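Local coordinates for protein methyl-accepting/DNA response regulator (Bacillus cereus, PDB 3D6W) that probably binds DNA through this LytTr domain, the DNA-binding part of a putative response regulator of a phosphorelay, at residues A[14-19]-A[33-38]. Numbering follows the deposited sequence.
Sequences IPVPFS and VNAEEL
The carboxylate of Glu36 is the one flat side-chain group that meets the facing segment, and it does so through one oxygen: OE2 lies 4.2 Å from Ser19 O. No bond joins these two oxygens: Ser19 O accepts a hydrogen bond from His71 NE2, and the carboxylate's other oxygen, OE1, makes a long, weak ion pair with Lys20 NZ. Deeper in, the contact is wholly apolar. Val16 straddles the gap with its two methyls: CG1, anti to the backbone N (chi1 -179°), presses on Ala35 CB at 3.5 Å, and CG2 meets Leu38 CD1 at 3.8 Å. Alanine suits a place where the valine comes so close, its single methyl adding little bulk. Residues 35–38 make the turn between strands 30–35 and 39–42, Glu36 and Glu37 having type I turn angles and Ala35 N bonding Leu38 O at 2.9 Å. No hydrogen bond crosses between the two segments; here the five-stranded sheet of the LytTr domain and the two-stranded sheet of 4–8 and 13–17 meet through apolar side chains. Leucine, branching at its end, reaches two neighbours: its CD2 stands 4.2 Å from Ile14 CD1. Leu7 touches both Val16 and Leu38, and Ile14 also packs on Lys73 of a second subunit.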
loop_
_atom_site.group_PDB
_atom_site.type_symbol
_atom_site.label_atom_id
_atom_site.label_comp_id
_atom_site.label_asym_id
_atom_site.label_seq_id
_atom_site.Cartn_x
_atom_site.Cartn_y
_atom_site.Cartn_z
ATOM N N ILE A 14 8.857 -13.964 16.908
ATOM C CA ILE A 14 8.719 -12.594 16.482
ATOM C C ILE A 14 8.024 -12.578 15.122
ATOM O O ILE A 14 8.578 -13.078 14.141
ATOM C CB ILE A 14 10.103 -11.894 16.515
ATOM C CG1 ILE A 14 10.660 -12.001 17.961
ATOM C CG2 ILE A 14 10.006 -10.445 16.007
ATOM C CD1 ILE A 14 11.679 -11.008 18.332
ATOM N N PRO A 15 6.772 -12.061 15.070
ATOM C CA PRO A 15 6.113 -11.814 13.785
ATOM C C PRO A 15 6.795 -10.681 13.024
ATOM O O PRO A 15 7.025 -9.613 13.573
ATOM C CB PRO A 15 4.669 -11.427 14.171
ATOM C CG PRO A 15 4.534 -11.665 15.631
ATOM C CD PRO A 15 5.900 -11.711 16.210
ATOM N N VAL A 16 7.160 -10.956 11.775
ATOM C CA VAL A 16 7.833 -9.987 10.896
ATOM C C VAL A 16 6.957 -9.857 9.624
ATOM O O VAL A 16 6.531 -10.862 9.093
ATOM C CB VAL A 16 9.266 -10.505 10.558
ATOM C CG1 VAL A 16 10.027 -9.524 9.665
ATOM C CG2 VAL A 16 10.024 -10.778 11.822
ATOM N N PRO A 17 6.661 -8.641 9.162
ATOM C CA PRO A 17 5.942 -8.491 7.910
ATOM C C PRO A 17 6.758 -8.987 6.740
ATOM O O PRO A 17 7.981 -8.883 6.767
ATOM C CB PRO A 17 5.766 -6.965 7.752
ATOM C CG PRO A 17 6.234 -6.357 8.949
ATOM C CD PRO A 17 7.008 -7.338 9.758
ATOM N N PHE A 18 6.108 -9.505 5.720
ATOM C CA PHE A 18 6.816 -9.966 4.521
ATOM C C PHE A 18 7.751 -8.898 3.964
ATOM O O PHE A 18 8.839 -9.203 3.484
ATOM C CB PHE A 18 5.837 -10.413 3.420
ATOM C CG PHE A 18 5.114 -11.708 3.717
ATOM C CD1 PHE A 18 5.572 -12.610 4.684
ATOM C CD2 PHE A 18 3.994 -12.043 2.998
ATOM C CE1 PHE A 18 4.900 -13.802 4.945
ATOM C CE2 PHE A 18 3.317 -13.241 3.247
ATOM C CZ PHE A 18 3.777 -14.109 4.236
ATOM N N SER A 19 7.317 -7.647 4.065
ATOM C CA SER A 19 8.053 -6.507 3.539
ATOM C C SER A 19 9.452 -6.317 4.175
ATOM O O SER A 19 10.328 -5.721 3.570
ATOM C CB SER A 19 7.180 -5.241 3.708
ATOM O OG SER A 19 7.214 -4.749 5.045
ATOM N N VAL A 33 14.988 -17.348 8.281
ATOM C CA VAL A 33 14.349 -16.157 7.765
ATOM C C VAL A 33 15.176 -14.949 8.239
ATOM O O VAL A 33 15.266 -14.662 9.433
ATOM C CB VAL A 33 12.863 -16.086 8.224
ATOM C CG1 VAL A 33 12.123 -15.022 7.448
ATOM C CG2 VAL A 33 12.172 -17.432 8.031
ATOM N N ASN A 34 15.814 -14.287 7.274
ATOM C CA ASN A 34 16.629 -13.100 7.483
ATOM C C ASN A 34 15.837 -11.809 7.211
ATOM O O ASN A 34 15.621 -11.420 6.054
ATOM C CB ASN A 34 17.842 -13.150 6.574
ATOM C CG ASN A 34 18.866 -14.194 7.002
ATOM O OD1 ASN A 34 18.715 -15.396 6.731
ATOM N ND2 ASN A 34 19.941 -13.723 7.638
ATOM N N ALA A 35 15.415 -11.167 8.293
ATOM C CA ALA A 35 14.641 -9.929 8.271
ATOM C C ALA A 35 15.569 -8.764 8.588
ATOM O O ALA A 35 16.717 -8.939 8.998
ATOM C CB ALA A 35 13.477 -9.999 9.258
ATOM N N GLU A 36 15.085 -7.557 8.379
ATOM C CA GLU A 36 15.979 -6.403 8.405
ATOM C C GLU A 36 16.713 -6.254 9.740
ATOM O O GLU A 36 17.894 -5.894 9.768
ATOM C CB GLU A 36 15.215 -5.126 8.111
ATOM C CG GLU A 36 14.619 -5.042 6.730
ATOM C CD GLU A 36 13.733 -3.851 6.603
ATOM O OE1 GLU A 36 13.438 -3.216 7.626
ATOM O OE2 GLU A 36 13.302 -3.525 5.499
ATOM N N GLU A 37 15.997 -6.525 10.832
ATOM C CA GLU A 37 16.500 -6.321 12.177
ATOM C C GLU A 37 16.758 -7.612 12.935
ATOM O O GLU A 37 17.324 -7.552 14.015
ATOM C CB GLU A 37 15.493 -5.484 12.979
ATOM C CG GLU A 37 15.385 -4.014 12.538
ATOM C CD GLU A 37 14.379 -3.193 13.393
ATOM O OE1 GLU A 37 13.723 -3.776 14.314
ATOM O OE2 GLU A 37 14.264 -1.950 13.152
ATOM N N LEU A 38 16.301 -8.764 12.446
ATOM C CA LEU A 38 16.633 -10.022 13.118
ATOM C C LEU A 38 16.565 -11.240 12.206
ATOM O O LEU A 38 16.098 -11.155 11.071
ATOM C CB LEU A 38 15.842 -10.220 14.435
ATOM C CG LEU A 38 14.366 -10.634 14.625
ATOM C CD1 LEU A 38 13.546 -10.545 13.359
ATOM C CD2 LEU A 38 14.259 -12.038 15.240
#